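Local coordinates for vaginolysin (PDB 5IMY), which probably binds cholesterol in host cell membranes and forms lytic pores there, as other cholesterol-dependent cytolysins do, at residues L25-W30 against S228-F233; N38-R42 against A97-M102. One frame throughout, in Å; residues are numbered along the deposited sequence.

Contact 1. Residues L25-W30 against S228-F233; sequences LNNYLW and SPADFF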
loop_
_atom_site.group_PDB
_atom_site.type_symbol
_atom_site.label_atom_id
_atom_site.label_comp_id
_atom_site.label_asym_id
_atom_site.label_seq_id
_atom_site.Cartn_x
_atom_site.Cartn_y
_atom_site.Cartn_z
ATOM N N LEU A 25 13.566 18.222 57.631
ATOM C CA LEU A 25 13.863 17.289 56.551
ATOM C C LEU A 25 12.601 16.931 55.780
ATOM O O LEU A 25 12.638 16.757 54.558
ATOM C CB LEU A 25 14.522 16.030 57.113
ATOM C CG LEU A 25 14.925 14.962 56.094
ATOM C CD1 LEU A 25 16.237 15.318 55.427
ATOM C CD2 LEU A 25 15.011 13.606 56.758
ATOM N N ASN A 26 11.470 16.822 56.480
ATOM C CA ASN A 26 10.212 16.492 55.820
ATOM C C ASN A 26 9.784 17.592 54.858
ATOM O O ASN A 26 9.238 17.312 53.785
ATOM C CB ASN A 26 9.123 16.242 56.862
ATOM C CG ASN A 26 8.961 14.774 57.200
ATOM O OD1 ASN A 26 9.305 13.899 56.407
ATOM N ND2 ASN A 26 8.423 14.495 58.382
ATOM N N ASN A 27 10.016 18.855 55.224
ATOM C CA ASN A 27 9.628 19.955 54.346
ATOM C C ASN A 27 10.526 20.022 53.120
ATOM O O ASN A 27 10.065 20.360 52.024
ATOM C CB ASN A 27 9.666 21.279 55.111
ATOM C CG ASN A 27 8.479 21.449 56.040
ATOM O OD1 ASN A 27 7.423 20.853 55.835
ATOM N ND2 ASN A 27 8.648 22.274 57.066
ATOM N N TYR A 28 11.813 19.705 53.280
ATOM C CA TYR A 28 12.724 19.748 52.141
ATOM C C TYR A 28 12.374 18.678 51.113
ATOM O O TYR A 28 12.372 18.949 49.906
ATOM C CB TYR A 28 14.167 19.583 52.617
ATOM C CG TYR A 28 15.170 19.500 51.490
ATOM C CD1 TYR A 28 15.473 20.615 50.722
ATOM C CD2 TYR A 28 15.815 18.307 51.195
ATOM C CE1 TYR A 28 16.387 20.546 49.689
ATOM C CE2 TYR A 28 16.734 18.226 50.166
ATOM C CZ TYR A 28 17.015 19.350 49.415
ATOM O OH TYR A 28 17.928 19.279 48.389
ATOM N N LEU A 29 12.071 17.461 51.567
ATOM C CA LEU A 29 11.738 16.390 50.634
ATOM C C LEU A 29 10.360 16.588 50.018
ATOM O O LEU A 29 10.138 16.201 48.866
ATOM C CB LEU A 29 11.814 15.036 51.340
ATOM C CG LEU A 29 13.150 14.693 52.006
ATOM C CD1 LEU A 29 13.098 13.296 52.606
ATOM C CD2 LEU A 29 14.310 14.813 51.027
ATOM N N TRP A 30 9.426 17.183 50.763
ATOM C CA TRP A 30 8.092 17.429 50.224
ATOM C C TRP A 30 8.090 18.573 49.220
ATOM O O TRP A 30 7.314 18.547 48.257
ATOM C CB TRP A 30 7.115 17.740 51.359
ATOM C CG TRP A 30 6.577 16.538 52.077
ATOM C CD1 TRP A 30 6.356 15.296 51.554
ATOM C CD2 TRP A 30 6.190 16.468 53.453
ATOM N NE1 TRP A 30 5.851 14.460 52.519
ATOM C CE2 TRP A 30 5.742 15.154 53.695
ATOM C CE3 TRP A 30 6.176 17.390 54.505
ATOM C CZ2 TRP A 30 5.288 14.739 54.945
ATOM C CZ3 TRP A 30 5.723 16.976 55.744
ATOM C CH2 TRP A 30 5.287 15.663 55.954
ATOM N N SER A 228 6.298 8.771 56.966
ATOM C CA SER A 228 6.821 10.096 56.681
ATOM C C SER A 228 8.107 9.978 55.870
ATOM O O SER A 228 8.932 9.096 56.149
ATOM C CB SER A 228 7.086 10.868 57.980
ATOM O OG SER A 228 8.153 11.788 57.827
ATOM N N PRO A 229 8.309 10.840 54.864
ATOM C CA PRO A 229 9.557 10.749 54.085
ATOM C C PRO A 229 10.799 11.016 54.912
ATOM O O PRO A 229 11.849 10.418 54.647
ATOM C CB PRO A 229 9.365 11.803 52.984
ATOM C CG PRO A 229 8.341 12.727 53.510
ATOM C CD PRO A 229 7.423 11.896 54.348
ATOM N N ALA A 230 10.727 11.919 55.887
ATOM C CA ALA A 230 11.764 11.953 56.906
ATOM C C ALA A 230 11.774 10.613 57.622
ATOM O O ALA A 230 10.740 9.960 57.776
ATOM C CB ALA A 230 11.535 13.089 57.901
ATOM N N ASP A 231 12.957 10.194 58.054
ATOM C CA ASP A 231 13.181 8.784 58.339
ATOM C C ASP A 231 13.124 8.039 57.008
ATOM O O ASP A 231 12.634 8.573 56.013
ATOM C CB ASP A 231 12.168 8.231 59.342
ATOM C CG ASP A 231 11.143 7.312 58.703
ATOM O OD1 ASP A 231 11.523 6.197 58.282
ATOM O OD2 ASP A 231 9.957 7.696 58.631
ATOM N N PHE A 232 13.556 6.784 57.009
ATOM C CA PHE A 232 14.453 6.258 55.986
ATOM C C PHE A 232 15.843 6.560 56.516
ATOM O O PHE A 232 16.734 5.709 56.484
ATOM C CB PHE A 232 14.298 6.885 54.591
ATOM C CG PHE A 232 13.324 6.178 53.684
ATOM C CD1 PHE A 232 13.538 4.869 53.290
ATOM C CD2 PHE A 232 12.225 6.854 53.173
ATOM C CE1 PHE A 232 12.654 4.231 52.433
ATOM C CE2 PHE A 232 11.342 6.222 52.316
ATOM C CZ PHE A 232 11.557 4.912 51.946
ATOM N N PHE A 233 15.999 7.779 57.028
ATOM C CA PHE A 233 17.246 8.303 57.547
ATOM C C PHE A 233 17.234 8.335 59.073
ATOM O O PHE A 233 16.214 8.102 59.725
ATOM C CB PHE A 233 17.482 9.716 57.007
ATOM C CG PHE A 233 17.167 9.882 55.551
ATOM C CD1 PHE A 233 18.124 9.609 54.594
ATOM C CD2 PHE A 233 15.921 10.334 55.142
ATOM C CE1 PHE A 233 17.849 9.770 53.254
ATOM C CE2 PHE A 233 15.638 10.496 53.801
ATOM C CZ PHE A 233 16.604 10.216 52.856
#
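Leu-25 and Leu-29, one turn apart on helix 22-30, share the ring of Phe-233. Methyl CD2 of Leu-25 lies 3.8 Å from Phe-233 CD2, and methyl CD1 of Leu-29 lies 4.0 Å from Phe-233 CE2; both approach the ring obliquely. With CG of Leu-25 opposite the backbone N (chi1 -179°), its CD2 branch is carried to Ala-230 as well as to Phe-233. Leu-242 of helix 240-243 touches all three side chains. Leu-25 CD2 also rests on the backbone of the facing loop, 3.6 Å from Ala-230 CA. The contact thus joins the N-terminal helix to the irregular loop that follows strand 208-223, within the thiol-activated cytolysin region, and the disulfide between Cys-18 and Cys-236 joins the chain just before this helix to the chain just after the loop segment. Further out, the Trp-30 indole crosses the pyrrolidine of Pro-229 at about a right angle, with Pro-229 CG 3.2 Å from Trp-30 NE1. Asn-26 provides the polar edge. Its ND2 donates to Ser-228 OG at 2.8 Å, the hydroxyl oxygen lying close to the amide plane, although the bond is bent to 138° at the hydrogen. The carboxamide OD1 of Asn-26 faces the backbone N of Ala-230, but that pair is modelled so short that the exact place of the oxygen is doubtful.

Contact 2. Residues N38-R42 against A97-M102; sequences NILAR and ADKNLM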
loop_
_atom_site.group_PDB
_atom_site.type_symbol
_atom_site.label_atom_id
_atom_site.label_comp_id
_atom_site.label_asym_id
_atom_site.label_seq_id
_atom_site.Cartn_x
_atom_site.Cartn_y
_atom_site.Cartn_z
ATOM N N ASN A 38 9.992 14.002 32.630
ATOM C CA ASN A 38 11.249 14.316 31.961
ATOM C C ASN A 38 12.462 14.089 32.853
ATOM O O ASN A 38 13.587 14.072 32.341
ATOM C CB ASN A 38 11.240 15.762 31.461
ATOM C CG ASN A 38 10.492 15.918 30.151
ATOM O OD1 ASN A 38 11.073 15.786 29.074
ATOM N ND2 ASN A 38 9.195 16.194 30.236
ATOM N N ILE A 39 12.267 13.910 34.162
ATOM C CA ILE A 39 13.408 13.697 35.044
ATOM C C ILE A 39 14.043 12.337 34.783
ATOM O O ILE A 39 15.248 12.159 34.995
ATOM C CB ILE A 39 12.979 13.850 36.518
ATOM C CG1 ILE A 39 14.205 13.979 37.426
ATOM C CG2 ILE A 39 12.127 12.667 36.971
ATOM C CD1 ILE A 39 14.973 15.275 37.243
ATOM N N LEU A 40 13.256 11.362 34.324
ATOM C CA LEU A 40 13.739 10.010 34.073
ATOM C C LEU A 40 13.528 9.598 32.619
ATOM O O LEU A 40 13.417 8.408 32.315
ATOM C CB LEU A 40 13.054 9.016 35.012
ATOM C CG LEU A 40 13.537 9.004 36.465
ATOM C CD1 LEU A 40 12.610 8.158 37.324
ATOM C CD2 LEU A 40 14.966 8.491 36.557
ATOM N N ALA A 41 13.481 10.566 31.709
ATOM C CA ALA A 41 13.291 10.280 30.294
ATOM C C ALA A 41 14.633 10.177 29.581
ATOM O O ALA A 41 15.556 10.951 29.851
ATOM C CB ALA A 41 12.432 11.362 29.636
ATOM N N ARG A 42 14.732 9.213 28.670
ATOM C CA ARG A 42 15.923 8.989 27.866
ATOM C C ARG A 42 15.577 9.187 26.396
ATOM O O ARG A 42 14.446 8.935 25.970
ATOM C CB ARG A 42 16.485 7.575 28.105
ATOM C CG ARG A 42 17.640 7.174 27.195
ATOM C CD ARG A 42 18.431 6.003 27.779
ATOM N NE ARG A 42 17.588 4.851 28.104
ATOM C CZ ARG A 42 17.413 3.786 27.322
ATOM N NH1 ARG A 42 18.019 3.697 26.144
ATOM N NH2 ARG A 42 16.626 2.796 27.724
ATOM N N ALA A 97 17.196 9.875 41.047
ATOM C CA ALA A 97 16.565 9.769 39.735
ATOM C C ALA A 97 17.438 10.543 38.751
ATOM O O ALA A 97 17.146 11.675 38.358
ATOM C CB ALA A 97 15.138 10.301 39.774
ATOM N N ASP A 98 18.538 9.912 38.356
ATOM C CA ASP A 98 19.575 10.578 37.576
ATOM C C ASP A 98 19.892 9.733 36.344
ATOM O O ASP A 98 19.130 8.846 35.940
ATOM C CB ASP A 98 20.817 10.820 38.443
ATOM C CG ASP A 98 21.574 9.542 38.745
ATOM O OD1 ASP A 98 20.920 8.497 38.955
ATOM O OD2 ASP A 98 22.821 9.577 38.763
ATOM N N LYS A 99 21.048 10.005 35.730
ATOM C CA LYS A 99 21.433 9.300 34.511
ATOM C C LYS A 99 21.786 7.847 34.797
ATOM O O LYS A 99 21.508 6.962 33.979
ATOM C CB LYS A 99 22.612 10.011 33.847
ATOM C CG LYS A 99 22.839 9.608 32.400
ATOM C CD LYS A 99 24.278 9.847 31.972
ATOM C CE LYS A 99 24.484 9.539 30.496
ATOM N NZ LYS A 99 24.836 8.110 30.247
ATOM N N ASN A 100 22.406 7.579 35.948
ATOM C CA ASN A 100 22.789 6.212 36.280
ATOM C C ASN A 100 21.568 5.304 36.352
ATOM O O ASN A 100 21.559 4.210 35.776
ATOM C CB ASN A 100 23.557 6.192 37.602
ATOM C CG ASN A 100 24.980 6.700 37.459
ATOM O OD1 ASN A 100 25.599 6.558 36.404
ATOM N ND2 ASN A 100 25.504 7.294 38.524
ATOM N N LEU A 101 20.524 5.741 37.060
ATOM C CA LEU A 101 19.303 4.947 37.133
ATOM C C LEU A 101 18.719 4.717 35.746
ATOM O O LEU A 101 18.269 3.610 35.428
ATOM C CB LEU A 101 18.281 5.635 38.039
ATOM C CG LEU A 101 16.918 4.945 38.168
ATOM C CD1 LEU A 101 17.063 3.505 38.641
ATOM C CD2 LEU A 101 16.027 5.723 39.117
ATOM N N MET A 102 18.725 5.751 34.901
ATOM C CA MET A 102 18.213 5.602 33.544
ATOM C C MET A 102 19.027 4.592 32.748
ATOM O O MET A 102 18.496 3.951 31.835
ATOM C CB MET A 102 18.205 6.958 32.837
ATOM C CG MET A 102 17.158 7.915 33.381
ATOM S SD MET A 102 16.911 9.380 32.359
ATOM C CE MET A 102 18.394 10.316 32.719
#
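Met-102 reaches from the short helix 99-102 to the backbone of Leu-40 and Ala-41, near strand 41-43. That strand pairs in parallel with the long strand 363-389, while the helix follows strand 94-96 of the large antiparallel sheet, so the contact links two sheets of the elongated cytolysin fold. The CB of Met-102 is directed at the loop. CG, beside the backbone N (chi1 -70°), then packs 3.9 Å from Leu-40 CD2 and is equally close to the carbonyl oxygen of Leu-40. The sulfur comes closest: SD lies 3.4 Å from Leu-40 C and 3.3 Å from Ala-41 O. With the chain bent at chi3 (-74°), CE lies 4.1 Å from Ala-41 O. Leu-40 answers with its CD2 branch, which meets Ala-97 CB at 3.7 Å and also touches Leu-101 CD2. Leu-40 also packs against Leu-363 of strand 363-389. The guanidinium of Arg-42 passes near the Met-102 carbonyl but uses NH2 to bond Lys-181 O. Asp-98 is the N-cap of the helix, its OD1 accepting a weak but nearly straight bond from Leu-101 N at 3.4 Å.

Contacts 1 and 2 lie on the same side of the chain's centre, 22 Å apart between their centres and about 12 Å at their nearest atoms, without touching. Along the chain the order is 25-30, 38-42, 97-102, 228-233, so contact 2 falls between the two halves of contact 1. Helix 22-30 and strand 41-43 are consecutive elements, and each meets a later segment bordering the large antiparallel sheet: residues 97-102 come after its strand 94-96, and the loop 228-233 comes after its strand 208-223. Both of these strands pair with strand 253-261. The N-terminal chain is thus attached at two places to segments following strands of that sheet, and at the second, strand 41-43 also pairs with strand 363-389 of the mixed sheet.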